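Local coordinates for legionella ubiquitin-specific protease A domain-containing protein (Legionella pneumophila subsp. pneumophila, PDB 5DGG), which is probably a ubiquitin-specific cysteine protease of clan CA and a Legionella effector thought to regulate other effectors, represented here by its central domain, at residues R3-K17 / Y130-M144. Numbering follows the deposited sequence.
Sequences RDQMQDHDMTLLMPK and YSCGDFTCAYSHKKM
His141 points its NE2 at the carbonyl of Leu14 in the last turn of helix 8-14, donating a short, nearly straight hydrogen bond (NE2 to O 2.7 Å, 172° at the hydrogen). The oxygen lies in the imidazole plane, while Pro16 CD rests over one ring face, 3.8 Å from its centroid, in a CH-pi contact. Further along, Pro16 CB meets Met144 SD at 3.8 Å. Cys137 SG faces Met11 SD at 3.4 Å, with Met6 CE, Leu14 CB and Met15 CG gathered round the same sulfur. Met15, folded back at chi2 and chi3, brings CE to 3.4 Å from Ser140 OG, a hydroxyl already bonded to Thr136 O. At the N-terminal end, chi1 of 79° turns one face of the Tyr130 ring to Arg3, whose CD sits over it toward the rim, 4.0 Å from the centroid; the guanidinium follows nearly parallel, over Tyr130 OH, which bonds Asn170. Gly133 has no side chain here, and Met6 SD lies 3.4 Å from Gly133 C; one water joins Met6 N, Tyr130 O and Gly133 N. Asp134, beside Met6 SD, is held by Arg173 and Thr176. This buried packing lays N-terminal helix 8-14 nearly parallel to helix 132-144 in the LupA domain, axes 21° apart, with helix 171-183 against Leu14, helix 156-165 against His141, and strand 22-29 touching Met11, Met15 and Met144.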
loop_
_atom_site.group_PDB
_atom_site.type_symbol
_atom_site.label_atom_id
_atom_site.label_comp_id
_atom_site.label_asym_id
_atom_site.label_seq_id
_atom_site.Cartn_x
_atom_site.Cartn_y
_atom_site.Cartn_z
ATOM N N ARG A 3 7.510 2.247 19.904
ATOM C CA ARG A 3 8.297 2.757 18.719
ATOM C C ARG A 3 9.060 1.689 17.960
ATOM O O ARG A 3 10.045 1.962 17.255
ATOM C CB ARG A 3 9.250 3.845 19.148
ATOM C CG ARG A 3 8.489 4.949 19.824
ATOM C CD ARG A 3 9.064 6.283 19.471
ATOM N NE ARG A 3 8.201 7.321 20.004
ATOM C CZ ARG A 3 8.305 8.601 19.680
ATOM N NH1 ARG A 3 7.460 9.480 20.213
ATOM N NH2 ARG A 3 9.250 9.007 18.824
ATOM N N ASP A 4 8.607 0.460 18.096
ATOM C CA ASP A 4 9.093 -0.567 17.225
ATOM C C ASP A 4 8.317 -0.369 15.911
ATOM O O ASP A 4 7.300 0.377 15.841
ATOM C CB ASP A 4 8.891 -1.948 17.831
ATOM C CG ASP A 4 9.816 -3.017 17.208
ATOM O OD1 ASP A 4 9.640 -4.208 17.549
ATOM O OD2 ASP A 4 10.718 -2.690 16.386
ATOM N N GLN A 5 8.900 -0.946 14.880
ATOM C CA GLN A 5 8.360 -0.975 13.539
ATOM C C GLN A 5 7.309 -2.058 13.407
ATOM O O GLN A 5 7.435 -3.128 14.021
ATOM C CB GLN A 5 9.472 -1.330 12.561
ATOM C CG GLN A 5 10.274 -0.147 12.099
ATOM C CD GLN A 5 11.202 -0.533 10.987
ATOM O OE1 GLN A 5 11.579 -1.692 10.882
ATOM N NE2 GLN A 5 11.562 0.431 10.131
ATOM N N MET A 6 6.301 -1.789 12.566
ATOM C CA MET A 6 5.383 -2.818 12.159
ATOM C C MET A 6 6.148 -3.901 11.401
ATOM O O MET A 6 7.063 -3.640 10.602
ATOM C CB MET A 6 4.246 -2.237 11.316
ATOM C CG MET A 6 3.326 -1.339 12.112
ATOM S SD MET A 6 1.818 -0.703 11.344
ATOM C CE MET A 6 0.875 -2.214 11.187
ATOM N N GLN A 7 5.808 -5.144 11.696
ATOM C CA GLN A 7 6.336 -6.279 10.969
ATOM C C GLN A 7 5.248 -6.785 10.009
ATOM O O GLN A 7 4.117 -6.277 9.993
ATOM C CB GLN A 7 6.734 -7.389 11.957
ATOM C CG GLN A 7 7.805 -6.961 12.974
ATOM C CD GLN A 7 8.203 -8.092 13.908
ATOM O OE1 GLN A 7 7.547 -9.132 13.929
ATOM N NE2 GLN A 7 9.283 -7.908 14.677
ATOM N N ASP A 8 5.607 -7.768 9.194
ATOM C CA ASP A 8 4.652 -8.360 8.233
ATOM C C ASP A 8 3.262 -8.628 8.805
ATOM O O ASP A 8 2.239 -8.207 8.238
ATOM C CB ASP A 8 5.183 -9.680 7.725
ATOM C CG ASP A 8 6.371 -9.521 6.830
ATOM O OD1 ASP A 8 6.641 -8.366 6.417
ATOM O OD2 ASP A 8 7.034 -10.557 6.546
ATOM N N HIS A 9 3.237 -9.385 9.901
ATOM C CA HIS A 9 1.981 -9.849 10.471
ATOM C C HIS A 9 1.138 -8.675 10.926
ATOM O O HIS A 9 -0.073 -8.697 10.778
ATOM C CB HIS A 9 2.188 -10.865 11.617
ATOM C CG HIS A 9 2.974 -10.340 12.779
ATOM N ND1 HIS A 9 4.341 -10.502 12.891
ATOM C CD2 HIS A 9 2.581 -9.688 13.903
ATOM C CE1 HIS A 9 4.757 -9.957 14.022
ATOM N NE2 HIS A 9 3.712 -9.452 14.653
ATOM N N ASP A 10 1.780 -7.636 11.451
ATOM C CA ASP A 10 1.079 -6.414 11.862
ATOM C C ASP A 10 0.406 -5.784 10.654
ATOM O O ASP A 10 -0.746 -5.365 10.748
ATOM C CB ASP A 10 2.035 -5.391 12.469
ATOM C CG ASP A 10 2.790 -5.926 13.671
ATOM O OD1 ASP A 10 2.156 -6.582 14.525
ATOM O OD2 ASP A 10 4.004 -5.653 13.776
ATOM N N MET A 11 1.122 -5.723 9.521
ATOM C CA MET A 11 0.533 -5.126 8.306
ATOM C C MET A 11 -0.628 -5.999 7.832
ATOM O O MET A 11 -1.699 -5.501 7.478
ATOM C CB MET A 11 1.555 -4.996 7.172
ATOM C CG MET A 11 2.775 -4.112 7.446
ATOM S SD MET A 11 2.320 -2.381 7.669
ATOM C CE MET A 11 2.022 -2.012 5.914
ATOM N N THR A 12 -0.406 -7.312 7.803
ATOM C CA THR A 12 -1.456 -8.244 7.379
ATOM C C THR A 12 -2.731 -8.012 8.192
ATOM O O THR A 12 -3.805 -7.904 7.639
ATOM C CB THR A 12 -0.962 -9.686 7.484
ATOM O OG1 THR A 12 0.161 -9.848 6.605
ATOM C CG2 THR A 12 -2.062 -10.653 7.106
ATOM N N LEU A 13 -2.594 -7.831 9.493
ATOM C CA LEU A 13 -3.755 -7.654 10.350
ATOM C C LEU A 13 -4.476 -6.349 10.040
ATOM O O LEU A 13 -5.709 -6.337 9.950
ATOM C CB LEU A 13 -3.353 -7.693 11.836
ATOM C CG LEU A 13 -4.457 -8.078 12.825
ATOM C CD1 LEU A 13 -4.859 -9.536 12.619
ATOM C CD2 LEU A 13 -4.027 -7.832 14.268
ATOM N N LEU A 14 -3.726 -5.262 9.845
ATOM C CA LEU A 14 -4.345 -3.936 9.779
ATOM C C LEU A 14 -4.664 -3.393 8.377
ATOM O O LEU A 14 -5.487 -2.503 8.241
ATOM C CB LEU A 14 -3.479 -2.923 10.497
ATOM C CG LEU A 14 -4.208 -1.720 11.094
ATOM C CD1 LEU A 14 -5.561 -2.050 11.730
ATOM C CD2 LEU A 14 -3.301 -1.158 12.165
ATOM N N MET A 15 -3.983 -3.888 7.359
ATOM C CA MET A 15 -4.274 -3.492 5.974
ATOM C C MET A 15 -5.742 -3.761 5.630
ATOM O O MET A 15 -6.343 -4.695 6.151
ATOM C CB MET A 15 -3.348 -4.217 4.987
ATOM C CG MET A 15 -1.938 -3.639 4.881
ATOM S SD MET A 15 -1.804 -2.063 4.004
ATOM C CE MET A 15 -2.257 -2.574 2.318
ATOM N N PRO A 16 -6.328 -2.931 4.760
ATOM C CA PRO A 16 -7.663 -3.257 4.209
ATOM C C PRO A 16 -7.578 -4.594 3.476
ATOM O O PRO A 16 -6.476 -5.028 3.119
ATOM C CB PRO A 16 -7.934 -2.131 3.200
ATOM C CG PRO A 16 -6.607 -1.510 2.923
ATOM C CD PRO A 16 -5.708 -1.767 4.099
ATOM N N LYS A 17 -8.720 -5.236 3.305
ATOM C CA LYS A 17 -8.815 -6.541 2.686
ATOM C C LYS A 17 -9.450 -6.351 1.330
ATOM O O LYS A 17 -10.244 -5.423 1.155
ATOM C CB LYS A 17 -9.739 -7.473 3.501
ATOM C CG LYS A 17 -9.370 -7.656 4.964
ATOM C CD LYS A 17 -8.047 -8.365 5.110
ATOM C CE LYS A 17 -7.273 -7.869 6.337
ATOM N NZ LYS A 17 -5.798 -7.975 6.090
ATOM N N TYR A 130 10.163 4.208 12.422
ATOM C CA TYR A 130 9.239 3.309 13.105
ATOM C C TYR A 130 7.784 3.387 12.626
ATOM O O TYR A 130 7.073 2.433 12.805
ATOM C CB TYR A 130 9.278 3.480 14.629
ATOM C CG TYR A 130 8.524 4.667 15.160
ATOM C CD1 TYR A 130 7.248 4.520 15.720
ATOM C CD2 TYR A 130 9.078 5.949 15.139
ATOM C CE1 TYR A 130 6.538 5.611 16.200
ATOM C CE2 TYR A 130 8.365 7.039 15.610
ATOM C CZ TYR A 130 7.106 6.858 16.149
ATOM O OH TYR A 130 6.420 7.926 16.664
ATOM N N SER A 131 7.347 4.520 12.064
ATOM C CA SER A 131 5.935 4.710 11.771
ATOM C C SER A 131 5.582 4.497 10.272
ATOM O O SER A 131 4.466 4.750 9.898
ATOM C CB SER A 131 5.469 6.080 12.231
ATOM O OG SER A 131 6.205 7.120 11.601
ATOM N N CYS A 132 6.500 3.971 9.456
ATOM C CA CYS A 132 6.242 3.852 8.021
ATOM C C CYS A 132 5.091 2.883 7.780
ATOM O O CYS A 132 4.305 3.112 6.916
ATOM C CB CYS A 132 7.487 3.408 7.264
ATOM S SG CYS A 132 8.794 4.651 7.125
ATOM N N GLY A 133 5.020 1.813 8.568
ATOM C CA GLY A 133 3.928 0.843 8.520
ATOM C C GLY A 133 2.582 1.468 8.779
ATOM O O GLY A 133 1.595 1.185 8.080
ATOM N N ASP A 134 2.545 2.295 9.829
ATOM C CA ASP A 134 1.341 2.975 10.234
ATOM C C ASP A 134 0.821 3.885 9.133
ATOM O O ASP A 134 -0.378 3.878 8.796
ATOM C CB ASP A 134 1.617 3.816 11.509
ATOM C CG ASP A 134 2.264 2.987 12.634
ATOM O OD1 ASP A 134 3.467 2.582 12.533
ATOM O OD2 ASP A 134 1.552 2.758 13.638
ATOM N N PHE A 135 1.704 4.718 8.623
ATOM C CA PHE A 135 1.363 5.563 7.478
ATOM C C PHE A 135 0.879 4.747 6.290
ATOM O O PHE A 135 -0.119 5.110 5.668
ATOM C CB PHE A 135 2.556 6.445 7.042
ATOM C CG PHE A 135 2.734 7.717 7.867
ATOM C CD1 PHE A 135 2.135 8.885 7.477
ATOM C CD2 PHE A 135 3.532 7.738 9.009
ATOM C CE1 PHE A 135 2.277 10.045 8.223
ATOM C CE2 PHE A 135 3.692 8.885 9.764
ATOM C CZ PHE A 135 3.062 10.042 9.368
ATOM N N THR A 136 1.582 3.667 5.947
ATOM C CA THR A 136 1.230 2.908 4.770
ATOM C C THR A 136 -0.141 2.207 4.956
ATOM O O THR A 136 -0.968 2.177 4.024
ATOM C CB THR A 136 2.397 1.925 4.407
ATOM O OG1 THR A 136 3.525 2.700 3.973
ATOM C CG2 THR A 136 1.964 1.004 3.325
ATOM N N CYS A 137 -0.412 1.695 6.156
ATOM C CA CYS A 137 -1.681 1.050 6.454
ATOM C C CYS A 137 -2.818 2.029 6.380
ATOM O O CYS A 137 -3.866 1.790 5.709
ATOM C CB CYS A 137 -1.670 0.396 7.833
ATOM S SG CYS A 137 -0.856 -1.197 7.863
ATOM N N ALA A 138 -2.609 3.194 6.994
ATOM C CA ALA A 138 -3.651 4.201 7.014
ATOM C C ALA A 138 -3.877 4.784 5.625
ATOM O O ALA A 138 -5.014 5.028 5.207
ATOM C CB ALA A 138 -3.322 5.302 7.995
ATOM N N TYR A 139 -2.798 5.036 4.903
ATOM C CA TYR A 139 -2.933 5.532 3.521
ATOM C C TYR A 139 -3.682 4.531 2.603
ATOM O O TYR A 139 -4.481 4.951 1.722
ATOM C CB TYR A 139 -1.576 5.989 2.968
ATOM C CG TYR A 139 -1.641 6.781 1.661
ATOM C CD1 TYR A 139 -1.871 8.123 1.667
ATOM C CD2 TYR A 139 -1.467 6.144 0.417
ATOM C CE1 TYR A 139 -1.985 8.856 0.504
ATOM C CE2 TYR A 139 -1.532 6.863 -0.770
ATOM C CZ TYR A 139 -1.800 8.232 -0.719
ATOM O OH TYR A 139 -1.870 9.002 -1.838
ATOM N N SER A 140 -3.424 3.233 2.832
ATOM C CA SER A 140 -4.083 2.195 2.109
ATOM C C SER A 140 -5.616 2.191 2.374
ATOM O O SER A 140 -6.446 1.935 1.485
ATOM C CB SER A 140 -3.448 0.837 2.445
ATOM O OG SER A 140 -2.093 0.784 1.996
ATOM N N HIS A 141 -5.998 2.403 3.617
ATOM C CA HIS A 141 -7.399 2.619 3.951
ATOM C C HIS A 141 -7.960 3.865 3.226
ATOM O O HIS A 141 -9.041 3.826 2.669
ATOM C CB HIS A 141 -7.552 2.721 5.462
ATOM C CG HIS A 141 -7.497 1.398 6.157
ATOM N ND1 HIS A 141 -8.595 0.574 6.262
ATOM C CD2 HIS A 141 -6.473 0.722 6.711
ATOM C CE1 HIS A 141 -8.255 -0.538 6.883
ATOM N NE2 HIS A 141 -6.973 -0.473 7.167
ATOM N N LYS A 142 -7.218 4.964 3.220
ATOM C CA LYS A 142 -7.641 6.136 2.504
ATOM C C LYS A 142 -7.878 5.820 1.028
ATOM O O LYS A 142 -8.896 6.261 0.444
ATOM C CB LYS A 142 -6.593 7.223 2.623
ATOM C CG LYS A 142 -6.927 8.457 1.790
ATOM C CD LYS A 142 -5.817 9.492 1.811
ATOM C CE LYS A 142 -6.414 10.832 1.369
ATOM N NZ LYS A 142 -5.376 11.878 1.256
ATOM N N LYS A 143 -6.959 5.055 0.418
ATOM C CA LYS A 143 -7.161 4.673 -0.981
ATOM C C LYS A 143 -8.376 3.768 -1.193
ATOM O O LYS A 143 -9.078 3.867 -2.206
ATOM C CB LYS A 143 -5.904 4.027 -1.599
ATOM C CG LYS A 143 -4.688 4.893 -1.645
ATOM C CD LYS A 143 -4.786 6.214 -2.341
ATOM C CE LYS A 143 -5.179 6.140 -3.784
ATOM N NZ LYS A 143 -4.877 7.478 -4.427
ATOM N N MET A 144 -8.611 2.884 -0.237
ATOM C CA MET A 144 -9.736 2.001 -0.255
ATOM C C MET A 144 -11.027 2.799 -0.403
ATOM O O MET A 144 -11.858 2.529 -1.295
ATOM C CB MET A 144 -9.747 1.178 1.031
ATOM C CG MET A 144 -10.566 -0.052 0.965
ATOM S SD MET A 144 -9.818 -1.355 -0.059
ATOM C CE MET A 144 -11.231 -2.436 0.095
HETATM O O HOH W 1 6.268 0.646 10.972
#